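Local coordinates for nonstructural protein 2 (Human rotavirus C, PDB 2GU0) that probably hydrolyses NTPs and RNA 5'-triphosphates, binds single-stranded RNA and unwinds helices as an octamer, and helps NSP5 form viral factories for genome replication and packaging, at residues F210-I216 / L225-L231; A203-R207 / V295-T299; I22-V27 / Y49-P53. All coordinates share one frame; numbering follows the deposited sequence.

Interaction 1 of 3, residues F210-I216 / L225-L231; sequences FNKFAAI and LVLHSQL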
loop_
_atom_site.group_PDB
_atom_site.type_symbol
_atom_site.label_atom_id
_atom_site.label_comp_id
_atom_site.label_asym_id
_atom_site.label_seq_id
_atom_site.Cartn_x
_atom_site.Cartn_y
_atom_site.Cartn_z
ATOM N N PHE A 210 -42.676 -7.699 3.331
ATOM C CA PHE A 210 -42.058 -8.234 4.539
ATOM C C PHE A 210 -42.961 -9.346 5.047
ATOM O O PHE A 210 -43.407 -9.308 6.192
ATOM C CB PHE A 210 -41.957 -7.159 5.625
ATOM C CG PHE A 210 -41.174 -5.943 5.220
ATOM C CD1 PHE A 210 -41.718 -5.005 4.347
ATOM C CD2 PHE A 210 -39.883 -5.742 5.701
ATOM C CE1 PHE A 210 -40.992 -3.886 3.957
ATOM C CE2 PHE A 210 -39.148 -4.625 5.314
ATOM C CZ PHE A 210 -39.707 -3.694 4.438
ATOM N N ASN A 211 -43.230 -10.337 4.202
ATOM C CA ASN A 211 -44.126 -11.417 4.592
ATOM C C ASN A 211 -43.616 -12.257 5.751
ATOM O O ASN A 211 -44.410 -12.826 6.492
ATOM C CB ASN A 211 -44.465 -12.313 3.385
ATOM C CG ASN A 211 -43.435 -13.402 3.139
ATOM O OD1 ASN A 211 -42.339 -13.143 2.640
ATOM N ND2 ASN A 211 -43.792 -14.636 3.487
ATOM N N LYS A 212 -42.300 -12.329 5.921
ATOM C CA LYS A 212 -41.716 -13.109 7.016
ATOM C C LYS A 212 -41.815 -12.388 8.366
ATOM O O LYS A 212 -41.540 -12.974 9.420
ATOM C CB LYS A 212 -40.240 -13.407 6.729
ATOM C CG LYS A 212 -39.984 -14.474 5.685
ATOM C CD LYS A 212 -38.486 -14.675 5.513
ATOM C CE LYS A 212 -38.158 -15.895 4.651
ATOM N NZ LYS A 212 -36.679 -16.050 4.394
ATOM N N PHE A 213 -42.223 -11.125 8.336
ATOM C CA PHE A 213 -42.306 -10.323 9.549
ATOM C C PHE A 213 -43.688 -9.981 10.068
ATOM O O PHE A 213 -44.689 -10.123 9.380
ATOM C CB PHE A 213 -41.553 -9.014 9.352
ATOM C CG PHE A 213 -40.164 -9.185 8.846
ATOM C CD1 PHE A 213 -39.934 -9.573 7.540
ATOM C CD2 PHE A 213 -39.080 -8.917 9.663
ATOM C CE1 PHE A 213 -38.657 -9.686 7.056
ATOM C CE2 PHE A 213 -37.791 -9.031 9.180
ATOM C CZ PHE A 213 -37.584 -9.416 7.868
ATOM N N ALA A 214 -43.711 -9.507 11.304
ATOM C CA ALA A 214 -44.937 -9.093 11.968
ATOM C C ALA A 214 -44.625 -7.760 12.630
ATOM O O ALA A 214 -43.653 -7.638 13.368
ATOM C CB ALA A 214 -45.349 -10.118 13.014
ATOM N N ALA A 215 -45.440 -6.757 12.345
ATOM C CA ALA A 215 -45.241 -5.440 12.913
ATOM C C ALA A 215 -45.869 -5.413 14.291
ATOM O O ALA A 215 -47.086 -5.575 14.429
ATOM C CB ALA A 215 -45.880 -4.404 12.028
ATOM N N ILE A 216 -45.035 -5.215 15.311
ATOM C CA ILE A 216 -45.508 -5.171 16.690
ATOM C C ILE A 216 -45.275 -3.805 17.331
ATOM O O ILE A 216 -44.678 -2.912 16.727
ATOM C CB ILE A 216 -44.800 -6.233 17.558
ATOM C CG1 ILE A 216 -43.306 -5.947 17.615
ATOM C CG2 ILE A 216 -45.039 -7.620 16.993
ATOM C CD1 ILE A 216 -42.520 -6.957 18.428
ATOM N N LEU A 225 -40.707 -4.466 12.912
ATOM C CA LEU A 225 -40.999 -5.612 12.057
ATOM C C LEU A 225 -40.046 -6.704 12.525
ATOM O O LEU A 225 -38.831 -6.561 12.386
ATOM C CB LEU A 225 -40.722 -5.281 10.584
ATOM C CG LEU A 225 -41.748 -4.367 9.911
ATOM C CD1 LEU A 225 -41.251 -3.939 8.558
ATOM C CD2 LEU A 225 -43.069 -5.095 9.779
ATOM N N VAL A 226 -40.592 -7.778 13.093
ATOM C CA VAL A 226 -39.767 -8.866 13.595
ATOM C C VAL A 226 -40.082 -10.174 12.895
ATOM O O VAL A 226 -41.153 -10.324 12.311
ATOM C CB VAL A 226 -39.956 -9.041 15.113
ATOM C CG1 VAL A 226 -39.571 -7.758 15.821
ATOM C CG2 VAL A 226 -41.404 -9.392 15.437
ATOM N N LEU A 227 -39.144 -11.114 12.935
ATOM C CA LEU A 227 -39.348 -12.408 12.294
ATOM C C LEU A 227 -40.395 -13.210 13.051
ATOM O O LEU A 227 -40.422 -13.185 14.284
ATOM C CB LEU A 227 -38.041 -13.209 12.253
ATOM C CG LEU A 227 -37.123 -13.196 11.020
ATOM C CD1 LEU A 227 -37.681 -12.284 9.958
ATOM C CD2 LEU A 227 -35.727 -12.774 11.436
ATOM N N HIS A 228 -41.256 -13.918 12.316
ATOM C CA HIS A 228 -42.290 -14.732 12.952
ATOM C C HIS A 228 -41.634 -15.647 13.985
ATOM O O HIS A 228 -42.191 -15.902 15.057
ATOM C CB HIS A 228 -43.037 -15.573 11.913
ATOM C CG HIS A 228 -43.917 -14.775 10.997
ATOM N ND1 HIS A 228 -44.824 -13.845 11.457
ATOM C CD2 HIS A 228 -44.056 -14.797 9.650
ATOM C CE1 HIS A 228 -45.483 -13.331 10.435
ATOM N NE2 HIS A 228 -45.036 -13.891 9.327
ATOM N N SER A 229 -40.436 -16.122 13.660
ATOM C CA SER A 229 -39.683 -16.989 14.557
ATOM C C SER A 229 -39.091 -16.175 15.701
ATOM O O SER A 229 -38.044 -16.510 16.230
ATOM C CB SER A 229 -38.550 -17.675 13.794
ATOM O OG SER A 229 -37.565 -16.737 13.389
ATOM N N GLN A 230 -39.756 -15.094 16.075
ATOM C CA GLN A 230 -39.275 -14.241 17.159
ATOM C C GLN A 230 -40.460 -13.634 17.866
ATOM O O GLN A 230 -40.343 -13.122 18.970
ATOM C CB GLN A 230 -38.416 -13.102 16.614
ATOM C CG GLN A 230 -37.152 -13.533 15.909
ATOM C CD GLN A 230 -36.183 -14.204 16.841
ATOM O OE1 GLN A 230 -35.870 -13.677 17.921
ATOM N NE2 GLN A 230 -35.688 -15.369 16.435
ATOM N N LEU A 231 -41.602 -13.682 17.198
ATOM C CA LEU A 231 -42.833 -13.132 17.733
ATOM C C LEU A 231 -43.038 -13.512 19.207
ATOM O O LEU A 231 -43.416 -12.664 20.013
ATOM C CB LEU A 231 -44.007 -13.591 16.858
ATOM C CG LEU A 231 -45.298 -12.773 16.902
ATOM C CD1 LEU A 231 -44.993 -11.283 16.927
ATOM C CD2 LEU A 231 -46.141 -13.127 15.696
#
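Ala214 and Val226 form the hydrogen-bonded pair of a short antiparallel ladder between strands 213-216 and 222-227. Ala214 N donates to Val226 O at 2.9 Å, and Val226 N returns a nearly straight bond to Ala214 O at 3.1 Å. Phe213 with Leu227 and Ala215 with Leu225 are the flanking non-hydrogen-bonded pairs. Beyond the ladder, His228 is held twice by the turn at Phe210-Phe213, a type I beta turn. Its backbone N bonds Lys212 O at 3.1 Å, while ring atom NE2 donates to Asn211 O, also at 3.1 Å but more bent. Lys212 O lies over one face of the imidazole, and the NE2 bond to Asn211 O helps fix the ring's rotation.

The apolar contacts divide between the faces of the ladder. Leu225 stands with Ala215: its CD1 lies over the face of the Phe210 ring, 3.9 Å from the centroid, and its other branch, CD2, reaches Ala215 CB at 3.7 Å. Ala214 and Val226 share the other face. There Ile216, with CG1 between its backbone N and carbonyl carbon (chi1 63°) and CG2 beside the N, sets CD1 against the Val226 methyls and CG2 against Leu231 CD1 (3.7 Å). At the diverging end, Phe213 and Leu227 run side by side, with Leu227 CD1 over the ring of Phe213, 3.6 Å from its centroid.

This hairpin belongs to the HIT-like C-terminal part of the protein; its loop carries His218, predicted to bind ATP, and strand 222-227 begins with His222, the predicted catalytic residue. Strand 222-227 lies between strands 213-216 and 182-188, whose Tyr184 meets Phe210 and Phe213 edge to face. Trp266 of helix 264-275 and His234 of helix 231-243 pack at Ile216, and Asn211 ND2 bonds Tyr208 O of a second subunit.

Interaction 2 of 3, residues A203-R207 / V295-T299; sequences AAYIR and VRTAT
Val295 opens the contact against Ala203 and Arg207, where helices 293-307 and 196-209 cross at -62° with their local axes 8.4 Å apart. Its two methyls are used separately. CG1, anti to the backbone N (chi1 170°), is turned to the arginine's aliphatic part, 3.5 Å from Arg207 CD; CG2 reaches Ala203 CB at a looser 4.3 Å.

Arg296 points its CB away from the other helix. The Arg207 chain, bent at chi2 and chi3, passes obliquely across that of Arg296, their guanidinium planes 39° apart, and NH1 comes to 3.6 Å from Arg296 CG.

Two residues on, Ala298 puts its methyl directly against that of Ala204, CB to CB 3.5 Å. With such small residues at the crossing, the two helix backbones can come near, and the closest pair of CA atoms, those of Ala204 and Thr299, is 4.7 Å apart.

Thr299 completes the interface by splitting its branches. OG1 turns back to its own helix and donates to Arg296 O at 2.8 Å, while CG2 faces Ala204 of helix 196-209. The threonine hydroxyl is therefore satisfied within its helix, and its methyl serves the packing.

No hydrogen bond joins the two segments, so the crossing rests on methyl and methylene contacts. The charged ends lie at its margin, Arg207 NH1 4.9 Å from Arg296 NE, and Arg296 of a second subunit packs against both arginines. This gathering would be expected to give the subunit boundary a locally positive potential.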
loop_
_atom_site.group_PDB
_atom_site.type_symbol
_atom_site.label_atom_id
_atom_site.label_comp_id
_atom_site.label_asym_id
_atom_site.label_seq_id
_atom_site.Cartn_x
_atom_site.Cartn_y
_atom_site.Cartn_z
ATOM N N ALA A 203 -50.582 -1.635 5.326
ATOM C CA ALA A 203 -50.764 -2.978 5.876
ATOM C C ALA A 203 -50.541 -4.009 4.783
ATOM O O ALA A 203 -49.882 -5.029 4.993
ATOM C CB ALA A 203 -52.174 -3.119 6.441
ATOM N N ALA A 204 -51.107 -3.728 3.615
ATOM C CA ALA A 204 -50.974 -4.598 2.462
ATOM C C ALA A 204 -49.551 -4.487 1.948
ATOM O O ALA A 204 -48.958 -5.476 1.535
ATOM C CB ALA A 204 -51.950 -4.181 1.382
ATOM N N TYR A 205 -48.996 -3.279 1.986
ATOM C CA TYR A 205 -47.635 -3.082 1.518
ATOM C C TYR A 205 -46.649 -3.966 2.261
ATOM O O TYR A 205 -45.824 -4.619 1.632
ATOM C CB TYR A 205 -47.177 -1.631 1.668
ATOM C CG TYR A 205 -45.754 -1.440 1.193
ATOM C CD1 TYR A 205 -45.475 -1.204 -0.146
ATOM C CD2 TYR A 205 -44.675 -1.606 2.068
ATOM C CE1 TYR A 205 -44.151 -1.146 -0.608
ATOM C CE2 TYR A 205 -43.350 -1.555 1.618
ATOM C CZ TYR A 205 -43.100 -1.328 0.282
ATOM O OH TYR A 205 -41.810 -1.304 -0.172
ATOM N N ILE A 206 -46.712 -3.992 3.587
ATOM C CA ILE A 206 -45.755 -4.813 4.319
ATOM C C ILE A 206 -46.066 -6.303 4.284
ATOM O O ILE A 206 -45.196 -7.128 4.569
ATOM C CB ILE A 206 -45.591 -4.371 5.801
ATOM C CG1 ILE A 206 -46.938 -4.393 6.518
ATOM C CG2 ILE A 206 -44.946 -2.990 5.869
ATOM C CD1 ILE A 206 -46.833 -4.034 7.983
ATOM N N ARG A 207 -47.296 -6.664 3.937
ATOM C CA ARG A 207 -47.617 -8.082 3.875
ATOM C C ARG A 207 -46.866 -8.692 2.714
ATOM O O ARG A 207 -46.311 -9.781 2.830
ATOM C CB ARG A 207 -49.106 -8.314 3.686
ATOM C CG ARG A 207 -49.891 -8.432 4.969
ATOM C CD ARG A 207 -51.012 -9.452 4.811
ATOM N NE ARG A 207 -50.644 -10.752 5.367
ATOM C CZ ARG A 207 -51.200 -11.907 5.019
ATOM N NH1 ARG A 207 -52.157 -11.945 4.100
ATOM N NH2 ARG A 207 -50.798 -13.030 5.603
ATOM N N VAL A 295 -57.252 -7.017 3.927
ATOM C CA VAL A 295 -55.808 -6.945 3.804
ATOM C C VAL A 295 -55.263 -8.023 2.861
ATOM O O VAL A 295 -54.395 -7.741 2.031
ATOM C CB VAL A 295 -55.148 -7.052 5.191
ATOM C CG1 VAL A 295 -53.645 -7.217 5.058
ATOM C CG2 VAL A 295 -55.467 -5.799 5.983
ATOM N N ARG A 296 -55.767 -9.250 2.981
ATOM C CA ARG A 296 -55.316 -10.323 2.100
ATOM C C ARG A 296 -55.605 -9.920 0.658
ATOM O O ARG A 296 -54.722 -9.967 -0.203
ATOM C CB ARG A 296 -56.051 -11.624 2.399
ATOM C CG ARG A 296 -55.687 -12.291 3.697
ATOM C CD ARG A 296 -56.665 -13.414 3.945
ATOM N NE ARG A 296 -56.386 -14.147 5.173
ATOM C CZ ARG A 296 -57.215 -15.041 5.707
ATOM N NH1 ARG A 296 -58.375 -15.302 5.114
ATOM N NH2 ARG A 296 -56.881 -15.681 6.824
ATOM N N THR A 297 -56.852 -9.528 0.408
ATOM C CA THR A 297 -57.291 -9.102 -0.921
ATOM C C THR A 297 -56.394 -7.974 -1.410
ATOM O O THR A 297 -56.003 -7.933 -2.576
ATOM C CB THR A 297 -58.771 -8.596 -0.900
ATOM O OG1 THR A 297 -59.661 -9.709 -0.742
ATOM C CG2 THR A 297 -59.117 -7.847 -2.187
ATOM N N ALA A 298 -56.077 -7.061 -0.500
ATOM C CA ALA A 298 -55.234 -5.931 -0.830
ATOM C C ALA A 298 -53.815 -6.387 -1.171
ATOM O O ALA A 298 -53.182 -5.814 -2.059
ATOM C CB ALA A 298 -55.216 -4.937 0.324
ATOM N N THR A 299 -53.316 -7.418 -0.491
ATOM C CA THR A 299 -51.967 -7.891 -0.779
ATOM C C THR A 299 -51.895 -8.728 -2.065
ATOM O O THR A 299 -50.903 -8.665 -2.789
ATOM C CB THR A 299 -51.372 -8.687 0.409
ATOM O OG1 THR A 299 -52.058 -9.928 0.559
ATOM C CG2 THR A 299 -51.519 -7.905 1.681
#

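Interaction 3 of 3, residues I22-V27 / Y49-P53; sequences INKKAV and YGVAP
With chi1 of 71°, Asn23 CG sits between the backbone N and the carbonyl carbon, and ND2 donates to Tyr49 O at 2.9 Å. The amide of Asn23 is nearly perpendicular to the Tyr49 ring. Tyr49, its CG beside the backbone N (chi1 -58°), presents one face of its ring to Lys25, whose CB makes a CH-pi contact over the centre, 10° off the ring normal. Beyond CB the lysine chain folds back across the phenol through three bent torsions, and NZ approaches Tyr49 OH in a weak and doubtful bond; it also has a long, weak ion pair with Asp120 of a third subunit.

Asn23 is the N-cap of helix 24-32: OD1 accepts from Ala26 N at 2.7 Å, so one side chain both caps the helix and ties its start to the loop before strand 51-52. That strand pairs with strand 44-45 in a two-stranded antiparallel hairpin of the N-terminal part. Ala26 CB lies 4.0 Å from Ala52 CB and 3.6 Å from Tyr49 O. Further along, Pro53 receives Ile22 CD1 on CG at 3.6 Å and Val27 CG2 on CD at 3.9 Å. Tyr76 of helix 74-90 packs on both Ile22 and Val27, and Phe61 on Val27 and Pro53.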
loop_
_atom_site.group_PDB
_atom_site.type_symbol
_atom_site.label_atom_id
_atom_site.label_comp_id
_atom_site.label_asym_id
_atom_site.label_seq_id
_atom_site.Cartn_x
_atom_site.Cartn_y
_atom_site.Cartn_z
ATOM N N ILE A 22 -16.293 9.489 29.627
ATOM C CA ILE A 22 -15.480 8.502 30.336
ATOM C C ILE A 22 -14.606 7.821 29.273
ATOM O O ILE A 22 -15.117 7.376 28.247
ATOM C CB ILE A 22 -16.351 7.453 31.038
ATOM C CG1 ILE A 22 -17.033 8.074 32.248
ATOM C CG2 ILE A 22 -15.501 6.304 31.500
ATOM C CD1 ILE A 22 -17.898 7.104 33.023
ATOM N N ASN A 23 -13.299 7.740 29.497
ATOM C CA ASN A 23 -12.444 7.129 28.489
ATOM C C ASN A 23 -12.099 5.670 28.756
ATOM O O ASN A 23 -12.271 5.174 29.878
ATOM C CB ASN A 23 -11.173 7.963 28.275
ATOM C CG ASN A 23 -10.220 7.895 29.435
ATOM O OD1 ASN A 23 -9.596 6.865 29.677
ATOM N ND2 ASN A 23 -10.095 8.996 30.165
ATOM N N LYS A 24 -11.616 4.994 27.709
ATOM C CA LYS A 24 -11.278 3.581 27.792
ATOM C C LYS A 24 -10.173 3.252 28.767
ATOM O O LYS A 24 -10.189 2.190 29.380
ATOM C CB LYS A 24 -10.920 3.032 26.416
ATOM C CG LYS A 24 -9.609 3.530 25.858
ATOM C CD LYS A 24 -9.394 3.011 24.446
ATOM C CE LYS A 24 -8.232 3.746 23.780
ATOM N NZ LYS A 24 -8.075 3.384 22.344
ATOM N N LYS A 25 -9.196 4.132 28.920
ATOM C CA LYS A 25 -8.140 3.828 29.876
ATOM C C LYS A 25 -8.757 3.850 31.264
ATOM O O LYS A 25 -8.498 2.967 32.078
ATOM C CB LYS A 25 -6.995 4.836 29.773
ATOM C CG LYS A 25 -6.380 4.879 28.394
ATOM C CD LYS A 25 -5.872 3.515 27.955
ATOM C CE LYS A 25 -4.452 3.308 28.394
ATOM N NZ LYS A 25 -3.584 4.358 27.775
ATOM N N ALA A 26 -9.587 4.853 31.530
ATOM C CA ALA A 26 -10.236 4.934 32.821
ATOM C C ALA A 26 -10.873 3.568 33.071
ATOM O O ALA A 26 -10.516 2.868 34.015
ATOM C CB ALA A 26 -11.278 6.008 32.804
ATOM N N VAL A 27 -11.795 3.180 32.196
ATOM C CA VAL A 27 -12.470 1.894 32.309
ATOM C C VAL A 27 -11.487 0.741 32.506
ATOM O O VAL A 27 -11.660 -0.074 33.394
ATOM C CB VAL A 27 -13.328 1.615 31.055
ATOM C CG1 VAL A 27 -13.994 0.244 31.153
ATOM C CG2 VAL A 27 -14.377 2.697 30.911
ATOM N N TYR A 49 -6.342 8.678 34.633
ATOM C CA TYR A 49 -7.244 8.819 33.493
ATOM C C TYR A 49 -8.627 9.367 33.788
ATOM O O TYR A 49 -9.560 9.174 33.008
ATOM C CB TYR A 49 -7.403 7.474 32.777
ATOM C CG TYR A 49 -6.112 6.871 32.282
ATOM C CD1 TYR A 49 -5.683 5.638 32.754
ATOM C CD2 TYR A 49 -5.325 7.520 31.330
ATOM C CE1 TYR A 49 -4.504 5.057 32.296
ATOM C CE2 TYR A 49 -4.139 6.945 30.860
ATOM C CZ TYR A 49 -3.737 5.710 31.352
ATOM O OH TYR A 49 -2.571 5.117 30.930
ATOM N N GLY A 50 -8.772 10.056 34.903
ATOM C CA GLY A 50 -10.069 10.610 35.220
ATOM C C GLY A 50 -10.994 9.649 35.940
ATOM O O GLY A 50 -10.561 8.693 36.580
ATOM N N VAL A 51 -12.285 9.903 35.812
ATOM C CA VAL A 51 -13.292 9.101 36.469
ATOM C C VAL A 51 -13.829 7.950 35.645
ATOM O O VAL A 51 -14.290 8.148 34.521
ATOM C CB VAL A 51 -14.474 10.001 36.897
ATOM C CG1 VAL A 51 -15.580 9.165 37.527
ATOM C CG2 VAL A 51 -13.968 11.060 37.856
ATOM N N ALA A 52 -13.781 6.753 36.225
ATOM C CA ALA A 52 -14.290 5.551 35.586
ATOM C C ALA A 52 -15.680 5.262 36.152
ATOM O O ALA A 52 -16.112 5.878 37.122
ATOM C CB ALA A 52 -13.376 4.410 35.863
ATOM N N PRO A 53 -16.409 4.319 35.548
ATOM C CA PRO A 53 -17.751 3.990 36.033
ATOM C C PRO A 53 -17.746 3.243 37.359
ATOM O O PRO A 53 -16.751 2.617 37.731
ATOM C CB PRO A 53 -18.307 3.122 34.924
ATOM C CG PRO A 53 -17.552 3.558 33.728
ATOM C CD PRO A 53 -16.164 3.689 34.244
#

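In the fold
Interactions 1 and 2 are neighbours in the C-terminal part, their centres 14 Å apart; helix 196-209 leads through a tight turn into strand 213-216, and Ile206 packs on Ala215 and Tyr205 on Phe210. Interaction 1 is buried and combines backbone pairing with apolar packing, whereas interaction 2 is partly buried, joins two helices without any hydrogen bond and carries arginines at its margin. Both reach the same second subunit. Interaction 3 is also buried but lies on the opposite side of the chain's centre, about 29 Å from interaction 1 between nearest atoms; it joins a helix start to a loop and short strand through a side-chain amide, a CH-pi contact and apolar packing, and borders a third subunit.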